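Side-chain contacts in putative metallopeptidase (Shewanella baltica OS155, PDB 3IEH), which binds a zinc ion and is probably a hydrolase of the M14 metallocarboxypeptidase family: residues Q34-R38 / L39-E43; L86-F89 / L90-S94; P138-N141 / E142-V146. All coordinates share one frame; numbering follows the deposited sequence.

Overall arrangement
The three contacts follow one another along the chain, each made within one short continuous run of residues. Contact 1 ends helix 25-39 and leads into strand 42-49, an outermost strand of the mixed sheet. Contact 2 ends helix 81-91, which links the parallel strands 68-73 and 102-106. The two contacts are neighbours, their centres about 11 Å apart, and Arg-38 of contact 1 reaches the backbone of Ala-93 in contact 2. Contact 3 lies across the chain's centre from contact 2, their centres about 32 Å apart, in the turn between strand 137-139 and helix 146-152. Thus contacts 1 and 2 finish two helices that pack together, while contact 3 shapes a separate surface turn.

Contact 1. Residues Q34-R38 / L39-E43; sequences QEMTR and LGMVE
Leu-39 and Met-36, the latter a selenomethionine, meet where helix 25-39 runs out: the CE methyl of Met-36 lies 3.8 Å from CD1 of Leu-39. The same methyl touches SE of Met-41, also a selenomethionine, at 3.7 Å. Although Met-36 sets out away from residues 39-43, bends at chi2 (-62°) and chi3 (69°) fold its chain back so that CE reaches both partners. The Leu-39 side chain lies against one helical carbonyl, its CG 3.2 Å from Glu-35 O. That oxygen also accepts the backbone bond from Leu-39 N (3.0 Å). The other branch of Leu-39 runs alongside Arg-38, with CD2 3.9 Å from NH1, and CG lies over one guanidinium face, offset toward its rim. Arg-38 grips Glu-35 side-on, NE (2.9 Å) and NH2 both donating to the one oxygen OE1, a salt bridge that should limit rotation of the guanidinium. With an alanine here instead of Leu-39, the Met-36 methyl would probably lose its CD1 neighbour and the guanidinium the leucine carbons packed on it. The helix closes in a Schellman motif, with Met-41 N bonded to Met-36 O (3.1 Å) and Gly-40 N weakly to Thr-37 O. Gly-40, with phi 79°, is the C-prime residue, where a side chain would jam against the preceding carbonyl. Beyond the contact, Met-36 and Leu-39 pack on Leu-90 of helix 81-91, Met-36 also meets Tyr-57 of strand 52-58, and Val-42 starts strand 42-49 by bonding to the backbone of Gln-58.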
ATOM      1  N   GLN A  34      12.922  -8.776  11.577  1.00 21.15           N
ATOM      2  CA  GLN A  34      14.377  -8.665  11.421  1.00 21.86           C
ATOM      3  C   GLN A  34      14.748  -7.378  10.694  1.00 22.31           C
ATOM      4  O   GLN A  34      15.643  -6.661  11.125  1.00 22.11           O
ATOM      5  CB  GLN A  34      15.004  -9.893  10.749  1.00 22.83           C
ATOM      6  CG  GLN A  34      15.065 -11.163  11.647  1.00 25.84           C
ATOM      7  N   GLU A  35      14.036  -7.064   9.620  1.00 23.68           N
ATOM      8  CA  GLU A  35      14.311  -5.843   8.857  1.00 26.29           C
ATOM      9  C   GLU A  35      14.008  -4.555   9.634  1.00 25.49           C
ATOM     10  O   GLU A  35      14.767  -3.604   9.542  1.00 27.60           O
ATOM     11  CB  GLU A  35      13.592  -5.855   7.497  1.00 25.83           C
ATOM     12  CG  GLU A  35      14.157  -6.884   6.546  1.00 29.67           C
ATOM     13  CD  GLU A  35      15.667  -6.718   6.334  1.00 39.24           C
ATOM     14  OE1 GLU A  35      16.132  -5.567   6.281  1.00 49.05           O
ATOM     15  OE2 GLU A  35      16.404  -7.724   6.223  1.00 49.07           O
HETATM   16  N   MSE A  36      12.929  -4.552  10.412  1.00 25.79           N
HETATM   17  CA  MSE A  36      12.533  -3.405  11.231  1.00 24.19           C
HETATM   18  C   MSE A  36      13.532  -3.149  12.344  1.00 24.02           C
HETATM   19  O   MSE A  36      13.816  -1.992  12.650  1.00 22.17           O
HETATM   20  CB  MSE A  36      11.164  -3.653  11.885  1.00 23.31           C
HETATM   21  CG  MSE A  36       9.976  -3.801  10.950  1.00 30.51           C
HETATM   22 SE   MSE A  36       9.614  -2.229   9.884  0.75 23.49          SE
HETATM   23  CE  MSE A  36      11.157  -2.300   8.764  1.00 22.58           C
ATOM     24  N   THR A  37      14.025  -4.233  12.963  1.00 24.33           N
ATOM     25  CA  THR A  37      14.990  -4.155  14.065  1.00 24.59           C
ATOM     26  C   THR A  37      16.353  -3.705  13.542  1.00 25.49           C
ATOM     27  O   THR A  37      17.018  -2.904  14.185  1.00 25.40           O
ATOM     28  CB  THR A  37      15.138  -5.503  14.828  1.00 25.35           C
ATOM     29  OG1 THR A  37      13.880  -5.874  15.391  1.00 24.47           O
ATOM     30  CG2 THR A  37      16.136  -5.384  15.984  1.00 28.11           C
ATOM     31  N   ARG A  38      16.749  -4.204  12.367  1.00 24.46           N
ATOM     32  CA  ARG A  38      17.995  -3.799  11.741  1.00 22.55           C
ATOM     33  C   ARG A  38      17.921  -2.323  11.336  1.00 23.29           C
ATOM     34  O   ARG A  38      18.909  -1.636  11.392  1.00 19.89           O
ATOM     35  CB  ARG A  38      18.286  -4.671  10.509  1.00 23.41           C
ATOM     36  CG  ARG A  38      19.423  -4.146   9.608  1.00 21.17           C
ATOM     37  CD  ARG A  38      19.721  -5.060   8.411  1.00 20.31           C
ATOM     38  NE  ARG A  38      18.743  -4.900   7.313  1.00 25.87           N
ATOM     39  CZ  ARG A  38      18.705  -3.865   6.467  1.00 26.65           C
ATOM     40  NH1 ARG A  38      19.558  -2.849   6.567  1.00 26.36           N
ATOM     41  NH2 ARG A  38      17.800  -3.833   5.502  1.00 30.49           N
ATOM     42  N   LEU A  39      16.754  -1.842  10.912  1.00 22.54           N
ATOM     43  CA  LEU A  39      16.636  -0.453  10.490  1.00 22.16           C
ATOM     44  C   LEU A  39      16.420   0.532  11.649  1.00 22.45           C
ATOM     45  O   LEU A  39      16.542   1.730  11.465  1.00 23.23           O
ATOM     46  CB  LEU A  39      15.527  -0.299   9.438  1.00 20.23           C
ATOM     47  CG  LEU A  39      15.856  -0.941   8.094  1.00 21.82           C
ATOM     48  CD1 LEU A  39      14.533  -1.158   7.321  1.00 13.64           C
ATOM     49  CD2 LEU A  39      16.904  -0.100   7.279  1.00 14.51           C
ATOM     50  N   GLY A  40      16.093   0.050  12.837  1.00 24.58           N
ATOM     51  CA  GLY A  40      15.870   0.967  13.964  1.00 23.15           C
ATOM     52  C   GLY A  40      14.498   1.612  13.924  1.00 23.44           C
ATOM     53  O   GLY A  40      14.270   2.632  14.552  1.00 23.33           O
HETATM   54  N   MSE A  41      13.559   0.995  13.212  1.00 24.05           N
HETATM   55  CA  MSE A  41      12.206   1.538  13.122  1.00 23.01           C
HETATM   56  C   MSE A  41      11.382   1.275  14.363  1.00 21.91           C
HETATM   57  O   MSE A  41      11.536   0.252  15.015  1.00 21.10           O
HETATM   58  CB  MSE A  41      11.516   1.009  11.882  1.00 24.00           C
HETATM   59  CG  MSE A  41      12.237   1.497  10.652  1.00 21.60           C
HETATM   60 SE   MSE A  41      11.182   1.363   9.099  0.75 26.19          SE
HETATM   61  CE  MSE A  41       9.881   2.754   9.448  1.00 23.96           C
ATOM     62  N   VAL A  42      10.534   2.234  14.703  1.00 21.82           N
ATOM     63  CA  VAL A  42       9.737   2.180  15.924  1.00 21.14           C
ATOM     64  C   VAL A  42       8.363   1.662  15.553  1.00 20.92           C
ATOM     65  O   VAL A  42       7.792   2.048  14.533  1.00 18.67           O
ATOM     66  CB  VAL A  42       9.662   3.587  16.610  1.00 22.24           C
ATOM     67  CG1 VAL A  42       8.904   3.514  17.899  1.00 20.34           C
ATOM     68  CG2 VAL A  42      11.073   4.128  16.875  1.00 20.94           C
ATOM     69  N   GLU A  43       7.861   0.740  16.360  1.00 22.95           N
ATOM     70  CA  GLU A  43       6.537   0.185  16.176  1.00 24.07           C
ATOM     71  C   GLU A  43       5.515   0.998  16.942  1.00 25.63           C
ATOM     72  O   GLU A  43       5.718   1.341  18.110  1.00 24.85           O
ATOM     73  CB  GLU A  43       6.466  -1.254  16.666  1.00 24.16           C
ATOM     74  CG  GLU A  43       5.038  -1.801  16.622  1.00 33.13           C
ATOM     75  CD  GLU A  43       4.945  -3.314  16.647  1.00 37.64           C
ATOM     76  OE1 GLU A  43       5.990  -3.998  16.590  1.00 40.16           O
ATOM     77  OE2 GLU A  43       3.805  -3.818  16.714  1.00 38.78           O
TER

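Contact 2. Residues L86-F89 / L90-S94; sequences LLHF and LSEAS
Ser-91 OG bends back onto the carbonyl oxygen of His-88, donating a 2.6 Å hydrogen bond; chi1 of 74° places the hydroxyl between its own backbone N and carbonyl carbon, within range of the preceding turn. His-88 O accepts a second bond, from Glu-92 N (3.3 Å), so this last-turn carbonyl is held by two donors. Regular helical bonds run from Leu-90 N to Leu-86 O and from Ser-91 N to Leu-87 O, whereas Glu-92 N also makes a weak one to Phe-89 O as the helix gives way. Helix 81-91 is the connection of a beta-alpha-beta unit between strands 68-73 and 102-106, and Leu-90 rests on Leu-105 of the latter strand. Among apolar contacts, CD2 of Leu-90 meets the Phe-89 ring at CD2 (3.9 Å) and CE2, while the ring itself packs against Thr-265 and Leu-268 of helix 253-271. A looser polar approach brings the extended Glu-92 carboxylate to the His-88 ring, OE1 3.4 Å from CE1, their planes turned 56° apart. ND1 of His-88 is taken by Ser-261 OG of helix 253-271.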
ATOM      1  N   LEU A  86       7.315  -5.147  -0.124  1.00 18.01           N
ATOM      2  CA  LEU A  86       7.855  -4.241   0.907  0.70 18.72           C
ATOM      3  C   LEU A  86       9.030  -4.890   1.616  1.00 19.31           C
ATOM      4  O   LEU A  86      10.017  -4.218   1.902  1.00 19.30           O
ATOM      5  CB  LEU A  86       6.790  -3.815   1.921  0.70 16.99           C
ATOM      6  CG  LEU A  86       7.172  -2.697   2.898  0.70 21.04           C
ATOM      7  CD1 LEU A  86       7.969  -1.549   2.243  0.70  6.12           C
ATOM      8  CD2 LEU A  86       5.910  -2.140   3.568  0.70 17.71           C
ATOM      9  N   LEU A  87       8.939  -6.193   1.880  1.00 18.33           N
ATOM     10  CA  LEU A  87      10.049  -6.891   2.513  1.00 19.41           C
ATOM     11  C   LEU A  87      11.265  -6.853   1.604  1.00 20.20           C
ATOM     12  O   LEU A  87      12.373  -6.661   2.064  1.00 22.94           O
ATOM     13  CB  LEU A  87       9.724  -8.364   2.840  1.00 19.34           C
ATOM     14  CG  LEU A  87       9.009  -8.656   4.159  1.00 25.81           C
ATOM     15  CD1 LEU A  87       8.709 -10.192   4.295  1.00 17.91           C
ATOM     16  CD2 LEU A  87       9.866  -8.161   5.339  1.00 30.92           C
ATOM     17  N   HIS A  88      11.055  -7.074   0.312  1.00 20.16           N
ATOM     18  CA  HIS A  88      12.140  -7.059  -0.631  1.00 19.19           C
ATOM     19  C   HIS A  88      12.852  -5.707  -0.598  1.00 19.00           C
ATOM     20  O   HIS A  88      14.080  -5.628  -0.477  1.00 15.73           O
ATOM     21  CB  HIS A  88      11.644  -7.321  -2.037  1.00 18.59           C
ATOM     22  CG  HIS A  88      12.744  -7.307  -3.033  1.00 20.90           C
ATOM     23  ND1 HIS A  88      13.156  -6.150  -3.659  1.00 20.76           N
ATOM     24  CD2 HIS A  88      13.589  -8.282  -3.437  1.00 20.89           C
ATOM     25  CE1 HIS A  88      14.180  -6.425  -4.445  1.00 21.56           C
ATOM     26  NE2 HIS A  88      14.459  -7.714  -4.331  1.00 16.38           N
ATOM     27  N   PHE A  89      12.053  -4.656  -0.693  1.00 18.04           N
ATOM     28  CA  PHE A  89      12.546  -3.292  -0.654  1.00 19.49           C
ATOM     29  C   PHE A  89      13.355  -2.984   0.606  1.00 21.09           C
ATOM     30  O   PHE A  89      14.391  -2.336   0.530  1.00 22.83           O
ATOM     31  CB  PHE A  89      11.358  -2.345  -0.762  1.00 17.73           C
ATOM     32  CG  PHE A  89      11.661  -0.947  -0.377  1.00 22.53           C
ATOM     33  CD1 PHE A  89      12.188  -0.054  -1.309  1.00 28.14           C
ATOM     34  CD2 PHE A  89      11.374  -0.496   0.904  1.00 31.69           C
ATOM     35  CE1 PHE A  89      12.434   1.251  -0.969  1.00 33.90           C
ATOM     36  CE2 PHE A  89      11.627   0.812   1.263  1.00 36.95           C
ATOM     37  CZ  PHE A  89      12.168   1.692   0.324  1.00 36.76           C
ATOM     38  N   LEU A  90      12.876  -3.441   1.759  1.00 21.45           N
ATOM     39  CA  LEU A  90      13.550  -3.178   3.019  1.00 22.99           C
ATOM     40  C   LEU A  90      14.859  -3.924   3.105  1.00 24.13           C
ATOM     41  O   LEU A  90      15.831  -3.401   3.654  1.00 24.88           O
ATOM     42  CB  LEU A  90      12.680  -3.564   4.216  1.00 20.94           C
ATOM     43  CG  LEU A  90      11.449  -2.678   4.367  1.00 24.61           C
ATOM     44  CD1 LEU A  90      10.482  -3.276   5.412  1.00 21.89           C
ATOM     45  CD2 LEU A  90      11.847  -1.221   4.668  1.00 15.56           C
ATOM     46  N   SER A  91      14.881  -5.142   2.574  1.00 23.96           N
ATOM     47  CA  SER A  91      16.080  -5.961   2.606  1.00 23.87           C
ATOM     48  C   SER A  91      17.194  -5.227   1.868  1.00 24.41           C
ATOM     49  O   SER A  91      18.356  -5.340   2.221  1.00 23.35           O
ATOM     50  CB  SER A  91      15.835  -7.341   1.999  1.00 21.94           C
ATOM     51  OG  SER A  91      15.750  -7.263   0.592  1.00 26.66           O
ATOM     52  N   GLU A  92      16.820  -4.435   0.873  1.00 26.83           N
ATOM     53  CA  GLU A  92      17.780  -3.665   0.114  1.00 29.05           C
ATOM     54  C   GLU A  92      18.049  -2.257   0.669  1.00 29.70           C
ATOM     55  O   GLU A  92      18.787  -1.491   0.038  1.00 32.40           O
ATOM     56  CB  GLU A  92      17.335  -3.584  -1.344  1.00 30.47           C
ATOM     57  CG  GLU A  92      17.377  -4.934  -2.062  1.00 37.71           C
ATOM     58  CD  GLU A  92      17.136  -4.825  -3.571  1.00 50.59           C
ATOM     59  OE1 GLU A  92      16.392  -3.906  -4.005  1.00 56.99           O
ATOM     60  OE2 GLU A  92      17.687  -5.674  -4.318  1.00 57.60           O
ATOM     61  N   ALA A  93      17.500  -1.929   1.842  1.00 27.19           N
ATOM     62  CA  ALA A  93      17.639  -0.600   2.428  1.00 25.67           C
ATOM     63  C   ALA A  93      18.569  -0.548   3.625  1.00 25.25           C
ATOM     64  O   ALA A  93      18.738  -1.541   4.325  1.00 23.51           O
ATOM     65  CB  ALA A  93      16.285  -0.096   2.847  1.00 25.57           C
ATOM     66  N   SER A  94      19.140   0.637   3.871  1.00 26.28           N
ATOM     67  CA  SER A  94      19.957   0.897   5.077  1.00 26.59           C
ATOM     68  C   SER A  94      19.342   2.040   5.869  1.00 25.99           C
ATOM     69  O   SER A  94      18.519   2.792   5.343  1.00 25.78           O
ATOM     70  CB  SER A  94      21.399   1.267   4.722  1.00 26.96           C
ATOM     71  OG  SER A  94      21.472   2.572   4.188  1.00 26.20           O
TER

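Contact 3. Residues P138-N141 / E142-V146; sequences PKAN and EHTSV
Thr-144 closes the turn on Asn-141 with its hydroxyl: OG1 accepts the backbone N-H of Asn-141 at 2.9 Å in a fairly straight bond (157° at the hydrogen). Chi1 of -44° sets OG1 beside the residue's own N and anti to its carbonyl carbon, facing back along the chain. There it also lies 3.3 Å from CB of Ala-140, while CG2 stands farther from that methyl, at 4.1 Å. The buried hydroxyl has a further bond to the carbonyl oxygen of Gly-130, so it also ties the turn to the loop that carries Gly-130. Asn-141 supplies the second polar hold. Its amide folds over the turn, and OD1 takes the N-H of His-143 at 2.9 Å, the donor lying 46° above the amide plane. The backbone bond spanning the turn, Thr-144 N to Asn-141 O, is weak at 3.3 Å.

The outer side is built more loosely. Glu-142, an exposed residue, bends at chi2 and brings OE1 only to within 3.8 Å of Asn-141 CB. Its CG lies over the centre of one face of the His-143 ring, which also touches Arg-129. Asn-141, Glu-142 and His-143 all meet a crystal neighbour, consistent with their place at the protein surface.

Residues 141-144 form a type I beta turn overlaid by an Asx turn at Asn-141. It passes directly into an N-cap, where Ser-145 OG bonds to Gly-148 N at the start of helix 146-152.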
ATOM      1  N   PRO A 138     -11.996  12.989   8.625  1.00 30.05           N
ATOM      2  CA  PRO A 138     -12.170  11.582   8.287  1.00 27.62           C
ATOM      3  C   PRO A 138     -13.127  10.906   9.273  1.00 26.04           C
ATOM      4  O   PRO A 138     -13.076  11.203  10.455  1.00 28.03           O
ATOM      5  CB  PRO A 138     -10.762  10.997   8.396  1.00 26.44           C
ATOM      6  CG  PRO A 138      -9.906  12.039   9.002  1.00 29.93           C
ATOM      7  CD  PRO A 138     -10.594  13.344   8.895  1.00 29.84           C
ATOM      8  N   LYS A 139     -13.973  10.004   8.772  1.00 25.13           N
ATOM      9  CA  LYS A 139     -15.041   9.350   9.531  1.00 22.73           C
ATOM     10  C   LYS A 139     -15.319   7.921   9.007  1.00 19.64           C
ATOM     11  O   LYS A 139     -14.965   7.602   7.885  1.00 18.62           O
ATOM     12  CB  LYS A 139     -16.296  10.228   9.399  1.00 23.80           C
ATOM     13  CG  LYS A 139     -17.611   9.565   9.724  1.00 30.25           C
ATOM     14  N   ALA A 140     -15.959   7.082   9.823  1.00 18.88           N
ATOM     15  CA  ALA A 140     -16.375   5.729   9.434  1.00 17.82           C
ATOM     16  C   ALA A 140     -17.801   5.746   8.876  1.00 18.96           C
ATOM     17  O   ALA A 140     -18.554   6.678   9.106  1.00 15.38           O
ATOM     18  CB  ALA A 140     -16.319   4.754  10.659  1.00 14.42           C
ATOM     19  N   ASN A 141     -18.150   4.704   8.126  1.00 20.29           N
ATOM     20  CA  ASN A 141     -19.535   4.449   7.756  1.00 19.77           C
ATOM     21  C   ASN A 141     -19.784   2.960   8.052  1.00 20.08           C
ATOM     22  O   ASN A 141     -18.952   2.342   8.729  1.00 21.30           O
ATOM     23  CB  ASN A 141     -19.817   4.847   6.302  1.00 17.54           C
ATOM     24  CG  ASN A 141     -19.050   4.046   5.310  1.00 18.85           C
ATOM     25  OD1 ASN A 141     -18.466   2.996   5.622  1.00 12.87           O
ATOM     26  ND2 ASN A 141     -19.037   4.535   4.076  1.00 13.49           N
ATOM     27  N   GLU A 142     -20.882   2.380   7.555  1.00 17.27           N
ATOM     28  CA  GLU A 142     -21.199   0.967   7.857  1.00 15.79           C
ATOM     29  C   GLU A 142     -20.319  -0.057   7.149  1.00 15.57           C
ATOM     30  O   GLU A 142     -20.435  -1.243   7.399  1.00 15.16           O
ATOM     31  CB  GLU A 142     -22.672   0.640   7.558  1.00 15.81           C
ATOM     32  CG  GLU A 142     -23.034   0.378   6.084  1.00 11.27           C
ATOM     33  CD  GLU A 142     -23.201   1.634   5.249  1.00 19.06           C
ATOM     34  OE1 GLU A 142     -22.880   2.747   5.728  1.00 17.80           O
ATOM     35  OE2 GLU A 142     -23.666   1.492   4.093  1.00 25.43           O
ATOM     36  N   HIS A 143     -19.465   0.385   6.245  1.00 16.72           N
ATOM     37  CA  HIS A 143     -18.553  -0.523   5.577  1.00 17.37           C
ATOM     38  C   HIS A 143     -17.152  -0.512   6.171  1.00 16.08           C
ATOM     39  O   HIS A 143     -16.340  -1.332   5.793  1.00 15.08           O
ATOM     40  CB  HIS A 143     -18.434  -0.161   4.098  1.00 18.25           C
ATOM     41  CG  HIS A 143     -19.704  -0.328   3.329  1.00 22.97           C
ATOM     42  ND1 HIS A 143     -20.405   0.744   2.817  1.00 20.73           N
ATOM     43  CD2 HIS A 143     -20.393  -1.440   2.971  1.00 17.31           C
ATOM     44  CE1 HIS A 143     -21.475   0.296   2.185  1.00 20.79           C
ATOM     45  NE2 HIS A 143     -21.494  -1.025   2.268  1.00 19.19           N
ATOM     46  N   THR A 144     -16.844   0.428   7.060  1.00 17.00           N
ATOM     47  CA  THR A 144     -15.491   0.510   7.624  1.00 15.94           C
ATOM     48  C   THR A 144     -15.212  -0.762   8.421  1.00 15.36           C
ATOM     49  O   THR A 144     -15.995  -1.134   9.286  1.00 15.99           O
ATOM     50  CB  THR A 144     -15.336   1.718   8.559  1.00 15.95           C
ATOM     51  OG1 THR A 144     -15.945   2.869   7.962  1.00 16.70           O
ATOM     52  CG2 THR A 144     -13.861   1.962   8.899  1.00 10.55           C
ATOM     53  N   SER A 145     -14.103  -1.416   8.124  1.00 14.73           N
ATOM     54  CA  SER A 145     -13.742  -2.675   8.766  1.00 14.65           C
ATOM     55  C   SER A 145     -13.134  -2.405  10.146  1.00 14.44           C
ATOM     56  O   SER A 145     -12.924  -1.254  10.512  1.00 12.51           O
ATOM     57  CB  SER A 145     -12.706  -3.418   7.907  1.00 13.25           C
ATOM     58  OG  SER A 145     -11.421  -2.814   8.081  1.00 13.18           O
ATOM     59  N   VAL A 146     -12.860  -3.477  10.893  1.00 13.69           N
ATOM     60  CA  VAL A 146     -12.117  -3.386  12.153  1.00 16.88           C
ATOM     61  C   VAL A 146     -10.801  -2.623  11.936  1.00 17.41           C
ATOM     62  O   VAL A 146     -10.449  -1.705  12.682  1.00 17.83           O
ATOM     63  CB  VAL A 146     -11.733  -4.798  12.677  1.00 17.61           C
ATOM     64  CG1 VAL A 146     -10.891  -4.693  13.914  1.00 22.39           C
ATOM     65  CG2 VAL A 146     -12.964  -5.626  12.960  1.00 20.66           C
TER